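Local coordinates for protein mini spindles (Drosophila melanogaster, PDB 5VJC) that probably binds tubulin through its TOG domains, helping to promote microtubule dynamics and formation of the mitotic spindle, at residues W29-L42 with D90-D102. Sequence-based numbering, arbitrary orientation.
Sequences WTFVTPREEFTELL and DLILKWLTLRFYD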
loop_
_atom_site.group_PDB
_atom_site.type_symbol
_atom_site.label_atom_id
_atom_site.label_comp_id
_atom_site.label_asym_id
_atom_site.label_seq_id
_atom_site.Cartn_x
_atom_site.Cartn_y
_atom_site.Cartn_z
ATOM N N TRP A 29 1.070 -12.661 7.737
ATOM C CA TRP A 29 0.424 -11.373 7.959
ATOM C C TRP A 29 -0.462 -10.968 6.793
ATOM O O TRP A 29 -0.108 -10.088 5.997
ATOM C CB TRP A 29 1.460 -10.285 8.211
ATOM C CG TRP A 29 0.864 -9.083 8.886
ATOM C CD1 TRP A 29 0.457 -7.911 8.293
ATOM C CD2 TRP A 29 0.592 -8.941 10.296
ATOM N NE1 TRP A 29 -0.033 -7.049 9.254
ATOM C CE2 TRP A 29 0.035 -7.660 10.486
ATOM C CE3 TRP A 29 0.780 -9.776 11.411
ATOM C CZ2 TRP A 29 -0.337 -7.186 11.751
ATOM C CZ3 TRP A 29 0.394 -9.304 12.676
ATOM C CH2 TRP A 29 -0.161 -8.024 12.830
ATOM N N THR A 30 -1.619 -11.608 6.704
ATOM C CA THR A 30 -2.580 -11.351 5.638
ATOM C C THR A 30 -3.977 -11.577 6.188
ATOM O O THR A 30 -4.215 -12.560 6.892
ATOM C CB THR A 30 -2.349 -12.264 4.411
ATOM O OG1 THR A 30 -3.463 -12.148 3.521
ATOM C CG2 THR A 30 -2.226 -13.717 4.838
ATOM N N PHE A 31 -4.890 -10.656 5.899
ATOM C CA PHE A 31 -6.245 -10.737 6.433
ATOM C C PHE A 31 -7.177 -9.735 5.776
ATOM O O PHE A 31 -6.734 -8.732 5.223
ATOM C CB PHE A 31 -6.253 -10.502 7.945
ATOM C CG PHE A 31 -5.383 -9.357 8.383
ATOM C CD1 PHE A 31 -4.113 -9.594 8.904
ATOM C CD2 PHE A 31 -5.829 -8.049 8.275
ATOM C CE1 PHE A 31 -3.306 -8.548 9.327
ATOM C CE2 PHE A 31 -5.025 -6.999 8.678
ATOM C CZ PHE A 31 -3.759 -7.250 9.207
ATOM N N VAL A 32 -8.473 -10.020 5.855
ATOM C CA VAL A 32 -9.500 -9.089 5.424
ATOM C C VAL A 32 -9.635 -8.005 6.476
ATOM O O VAL A 32 -9.542 -6.817 6.190
ATOM C CB VAL A 32 -10.862 -9.790 5.224
ATOM C CG1 VAL A 32 -11.980 -8.762 5.092
ATOM C CG2 VAL A 32 -10.820 -10.710 4.013
ATOM N N THR A 33 -9.854 -8.445 7.705
ATOM C CA THR A 33 -9.916 -7.565 8.848
ATOM C C THR A 33 -9.029 -8.184 9.913
ATOM O O THR A 33 -9.016 -9.402 10.076
ATOM C CB THR A 33 -11.370 -7.390 9.330
ATOM O OG1 THR A 33 -12.085 -6.607 8.363
ATOM C CG2 THR A 33 -11.441 -6.703 10.692
ATOM N N PRO A 34 -8.239 -7.359 10.610
ATOM C CA PRO A 34 -7.341 -7.941 11.615
ATOM C C PRO A 34 -8.079 -8.271 12.908
ATOM O O PRO A 34 -8.735 -7.405 13.478
ATOM C CB PRO A 34 -6.310 -6.833 11.840
ATOM C CG PRO A 34 -7.062 -5.569 11.574
ATOM C CD PRO A 34 -8.052 -5.900 10.470
ATOM N N ARG A 35 -7.988 -9.513 13.354
ATOM C CA ARG A 35 -8.571 -9.895 14.630
ATOM C C ARG A 35 -7.453 -10.089 15.653
ATOM O O ARG A 35 -6.290 -9.827 15.352
ATOM C CB ARG A 35 -9.414 -11.154 14.470
ATOM C CG ARG A 35 -10.552 -10.981 13.467
ATOM C CD ARG A 35 -11.520 -9.877 13.911
ATOM N NE ARG A 35 -12.593 -9.671 12.941
ATOM C CZ ARG A 35 -13.538 -8.741 13.056
ATOM N NH1 ARG A 35 -13.546 -7.920 14.099
ATOM N NH2 ARG A 35 -14.478 -8.631 12.126
ATOM N N GLU A 36 -7.797 -10.558 16.848
ATOM C CA GLU A 36 -6.883 -10.480 17.986
ATOM C C GLU A 36 -5.676 -11.415 17.854
ATOM O O GLU A 36 -4.635 -11.155 18.445
ATOM C CB GLU A 36 -7.625 -10.788 19.309
ATOM C CG GLU A 36 -6.738 -10.553 20.558
ATOM C CD GLU A 36 -7.406 -10.905 21.891
ATOM O OE1 GLU A 36 -7.767 -12.082 22.085
ATOM O OE2 GLU A 36 -7.563 -10.006 22.752
ATOM N N GLU A 37 -5.806 -12.498 17.094
ATOM C CA GLU A 37 -4.676 -13.400 16.921
ATOM C C GLU A 37 -3.517 -12.663 16.251
ATOM O O GLU A 37 -2.362 -12.964 16.518
ATOM C CB GLU A 37 -5.052 -14.642 16.107
ATOM C CG GLU A 37 -5.510 -14.372 14.681
ATOM C CD GLU A 37 -7.027 -14.289 14.536
ATOM O OE1 GLU A 37 -7.720 -13.949 15.529
ATOM O OE2 GLU A 37 -7.527 -14.575 13.423
ATOM N N PHE A 38 -3.825 -11.670 15.417
ATOM C CA PHE A 38 -2.763 -10.902 14.776
ATOM C C PHE A 38 -2.171 -9.899 15.752
ATOM O O PHE A 38 -0.970 -9.722 15.803
ATOM C CB PHE A 38 -3.282 -10.230 13.502
ATOM C CG PHE A 38 -3.555 -11.217 12.392
ATOM C CD1 PHE A 38 -2.515 -11.728 11.632
ATOM C CD2 PHE A 38 -4.848 -11.673 12.149
ATOM C CE1 PHE A 38 -2.750 -12.648 10.638
ATOM C CE2 PHE A 38 -5.088 -12.595 11.143
ATOM C CZ PHE A 38 -4.032 -13.085 10.391
ATOM N N THR A 39 -3.008 -9.281 16.570
ATOM C CA THR A 39 -2.503 -8.368 17.581
ATOM C C THR A 39 -1.603 -9.107 18.598
ATOM O O THR A 39 -0.549 -8.603 18.985
ATOM C CB THR A 39 -3.677 -7.666 18.279
ATOM O OG1 THR A 39 -4.330 -6.836 17.314
ATOM C CG2 THR A 39 -3.197 -6.811 19.423
ATOM N N GLU A 40 -1.993 -10.314 18.990
ATOM C CA GLU A 40 -1.201 -11.084 19.964
ATOM C C GLU A 40 0.119 -11.563 19.382
ATOM O O GLU A 40 1.155 -11.504 20.045
ATOM C CB GLU A 40 -2.002 -12.279 20.495
ATOM C CG GLU A 40 -3.167 -11.858 21.390
ATOM C CD GLU A 40 -2.775 -10.718 22.328
ATOM O OE1 GLU A 40 -1.810 -10.902 23.110
ATOM O OE2 GLU A 40 -3.408 -9.633 22.257
ATOM N N LEU A 41 0.091 -12.035 18.143
ATOM C CA LEU A 41 1.336 -12.386 17.444
ATOM C C LEU A 41 2.299 -11.198 17.370
ATOM O O LEU A 41 3.479 -11.304 17.725
ATOM C CB LEU A 41 1.023 -12.893 16.033
ATOM C CG LEU A 41 2.229 -12.992 15.098
ATOM C CD1 LEU A 41 3.165 -14.096 15.594
ATOM C CD2 LEU A 41 1.761 -13.269 13.690
ATOM N N LEU A 42 1.813 -10.053 16.903
ATOM C CA LEU A 42 2.695 -8.888 16.774
ATOM C C LEU A 42 3.268 -8.459 18.141
ATOM O O LEU A 42 4.445 -8.081 18.251
ATOM C CB LEU A 42 1.958 -7.706 16.134
ATOM C CG LEU A 42 2.815 -6.464 15.915
ATOM C CD1 LEU A 42 3.977 -6.771 14.957
ATOM C CD2 LEU A 42 1.953 -5.310 15.366
ATOM N N ASP A 90 9.891 -4.534 9.843
ATOM C CA ASP A 90 8.763 -5.431 9.610
ATOM C C ASP A 90 7.712 -5.307 10.726
ATOM O O ASP A 90 6.497 -5.295 10.450
ATOM C CB ASP A 90 9.261 -6.890 9.454
ATOM C CG ASP A 90 9.983 -7.421 10.710
ATOM O OD1 ASP A 90 10.894 -6.733 11.226
ATOM O OD2 ASP A 90 9.631 -8.535 11.178
ATOM N N LEU A 91 8.166 -5.168 11.974
ATOM C CA LEU A 91 7.262 -4.993 13.113
ATOM C C LEU A 91 6.536 -3.648 13.033
ATOM O O LEU A 91 5.344 -3.553 13.328
ATOM C CB LEU A 91 8.033 -5.068 14.444
ATOM C CG LEU A 91 8.833 -6.367 14.637
ATOM C CD1 LEU A 91 9.729 -6.297 15.894
ATOM C CD2 LEU A 91 7.833 -7.499 14.743
ATOM N N ILE A 92 7.271 -2.611 12.667
ATOM C CA ILE A 92 6.683 -1.268 12.604
ATOM C C ILE A 92 5.672 -1.166 11.456
ATOM O O ILE A 92 4.605 -0.562 11.628
ATOM C CB ILE A 92 7.756 -0.180 12.441
ATOM C CG1 ILE A 92 8.673 -0.140 13.675
ATOM C CG2 ILE A 92 7.116 1.183 12.245
ATOM C CD1 ILE A 92 7.922 -0.045 14.982
ATOM N N LEU A 93 5.999 -1.760 10.303
ATOM C CA LEU A 93 5.061 -1.789 9.182
ATOM C C LEU A 93 3.794 -2.535 9.594
ATOM O O LEU A 93 2.683 -2.057 9.327
ATOM C CB LEU A 93 5.686 -2.423 7.922
ATOM C CG LEU A 93 6.837 -1.632 7.272
ATOM C CD1 LEU A 93 7.440 -2.379 6.093
ATOM C CD2 LEU A 93 6.379 -0.194 6.832
ATOM N N LYS A 94 3.954 -3.686 10.257
ATOM C CA LYS A 94 2.801 -4.456 10.745
ATOM C C LYS A 94 1.937 -3.649 11.696
ATOM O O LYS A 94 0.703 -3.706 11.618
ATOM C CB LYS A 94 3.238 -5.742 11.450
ATOM C CG LYS A 94 3.686 -6.852 10.511
ATOM C CD LYS A 94 4.212 -8.076 11.283
ATOM C CE LYS A 94 4.545 -9.202 10.307
ATOM N NZ LYS A 94 5.025 -10.434 11.007
ATOM N N TRP A 95 2.570 -2.915 12.602
ATOM C CA TRP A 95 1.803 -2.142 13.584
ATOM C C TRP A 95 0.979 -1.058 12.866
ATOM O O TRP A 95 -0.152 -0.780 13.240
ATOM C CB TRP A 95 2.713 -1.492 14.636
ATOM C CG TRP A 95 1.936 -0.658 15.629
ATOM C CD1 TRP A 95 1.131 -1.118 16.638
ATOM C CD2 TRP A 95 1.870 0.777 15.690
ATOM N NE1 TRP A 95 0.572 -0.056 17.319
ATOM C CE2 TRP A 95 1.017 1.114 16.764
ATOM C CE3 TRP A 95 2.463 1.810 14.950
ATOM C CZ2 TRP A 95 0.729 2.432 17.102
ATOM C CZ3 TRP A 95 2.172 3.128 15.291
ATOM C CH2 TRP A 95 1.318 3.425 16.354
ATOM N N LEU A 96 1.550 -0.465 11.828
ATOM C CA LEU A 96 0.815 0.558 11.095
ATOM C C LEU A 96 -0.344 -0.065 10.306
ATOM O O LEU A 96 -1.414 0.530 10.239
ATOM C CB LEU A 96 1.762 1.360 10.194
ATOM C CG LEU A 96 2.680 2.189 11.106
ATOM C CD1 LEU A 96 3.957 2.596 10.412
ATOM C CD2 LEU A 96 1.913 3.419 11.684
ATOM N N THR A 97 -0.163 -1.267 9.762
ATOM C CA THR A 97 -1.255 -1.911 9.033
ATOM C C THR A 97 -2.467 -2.123 9.955
ATOM O O THR A 97 -3.610 -2.055 9.494
ATOM C CB THR A 97 -0.861 -3.277 8.396
ATOM O OG1 THR A 97 -0.634 -4.264 9.411
ATOM C CG2 THR A 97 0.382 -3.145 7.470
ATOM N N LEU A 98 -2.235 -2.362 11.249
ATOM C CA LEU A 98 -3.367 -2.433 12.182
ATOM C C LEU A 98 -4.077 -1.081 12.319
ATOM O O LEU A 98 -5.297 -1.017 12.320
ATOM C CB LEU A 98 -2.910 -2.919 13.557
ATOM C CG LEU A 98 -2.298 -4.311 13.582
ATOM C CD1 LEU A 98 -1.771 -4.568 14.992
ATOM C CD2 LEU A 98 -3.323 -5.393 13.181
ATOM N N ARG A 99 -3.296 -0.007 12.398
ATOM C CA ARG A 99 -3.822 1.356 12.471
ATOM C C ARG A 99 -4.562 1.805 11.211
ATOM O O ARG A 99 -5.316 2.783 11.240
ATOM C CB ARG A 99 -2.684 2.347 12.760
ATOM C CG ARG A 99 -2.186 2.238 14.193
ATOM C CD ARG A 99 -3.395 2.067 15.082
ATOM N NE ARG A 99 -3.125 1.457 16.379
ATOM C CZ ARG A 99 -2.570 0.268 16.567
ATOM N NH1 ARG A 99 -2.162 -0.459 15.536
ATOM N NH2 ARG A 99 -2.389 -0.192 17.805
ATOM N N PHE A 100 -4.339 1.112 10.102
ATOM C CA PHE A 100 -5.067 1.445 8.883
ATOM C C PHE A 100 -6.539 1.044 8.973
ATOM O O PHE A 100 -7.362 1.551 8.217
ATOM C CB PHE A 100 -4.417 0.787 7.670
ATOM C CG PHE A 100 -3.067 1.363 7.317
ATOM C CD1 PHE A 100 -2.674 2.601 7.796
ATOM C CD2 PHE A 100 -2.185 0.652 6.517
ATOM C CE1 PHE A 100 -1.425 3.135 7.469
ATOM C CE2 PHE A 100 -0.933 1.177 6.184
ATOM C CZ PHE A 100 -0.558 2.419 6.662
ATOM N N TYR A 101 -6.874 0.139 9.890
ATOM C CA TYR A 101 -8.262 -0.307 10.038
ATOM C C TYR A 101 -9.020 0.475 11.106
ATOM O O TYR A 101 -10.244 0.391 11.199
ATOM C CB TYR A 101 -8.303 -1.800 10.339
ATOM C CG TYR A 101 -7.875 -2.607 9.146
ATOM C CD1 TYR A 101 -6.531 -2.883 8.918
ATOM C CD2 TYR A 101 -8.803 -3.045 8.213
ATOM C CE1 TYR A 101 -6.123 -3.606 7.813
ATOM C CE2 TYR A 101 -8.406 -3.765 7.101
ATOM C CZ TYR A 101 -7.066 -4.047 6.911
ATOM O OH TYR A 101 -6.668 -4.767 5.816
ATOM N N ASP A 102 -8.293 1.247 11.905
ATOM C CA ASP A 102 -8.936 2.140 12.860
ATOM C C ASP A 102 -9.481 3.348 12.115
ATOM O O ASP A 102 -9.006 3.691 11.028
ATOM C CB ASP A 102 -7.959 2.562 13.963
ATOM C CG ASP A 102 -7.422 1.367 14.770
ATOM O OD1 ASP A 102 -7.953 0.238 14.636
ATOM O OD2 ASP A 102 -6.471 1.569 15.557
HETATM O O HOH W 1 -7.626 -6.222 3.745
#
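Trp29, Phe31, Pro34 and Leu42 pack on one flank of residues 90-102 in a mainly apolar helix-and-loop contact within the all-helical TOG domain, whose architecture is built from HEAT repeats. It illustrates how a loop and the helix after it can share one neighbouring helix: the loop packs, through Trp29, Phe31 and Pro34, on side chains from Lys94 to Tyr101, and helix 36-42 runs nearly antiparallel to helix 90-99, at 152°, with the axes 10.9 Å apart. That spacing is bridged by Leu42, whose CD1 branch reaches Lys94 CB at 3.7 Å while its CD2 branch lies against Trp95 CA and Leu98 CD1. Leu98 in turn is wedged between helix and loop, its CD2 meeting Pro34 CB at 3.6 Å and also touching Trp29 CZ2.

The indole is held on several sides. Over one face lies the extended aliphatic chain of Lys94, with Lys94 CG 3.7 Å from the centroid of the five-membered ring of Trp29, a CH-pi contact; Phe31 and Phe38 meet the opposite face near its rim. The amine of Lys94 continues to a weak hydrogen bond with Gln45. Farther along, Pro34 CD sits over the Tyr101 ring in a second CH-pi contact, and the tyrosine hydroxyl bonds both His140 of helix 131-142 and a water that donates to Phe31 O.

One direct hydrogen bond pins the buried indole: Trp29 NE1 donates nearly in its ring plane to Thr97 OG1 at 2.9 Å, with an N-H...O angle of 156°. Thr97 OG1 sits between its backbone N and carbonyl carbon (chi1 69°), from where it turns back along its own helix and donates a hydrogen bond to Lys94 O, 2.6 Å from OG1.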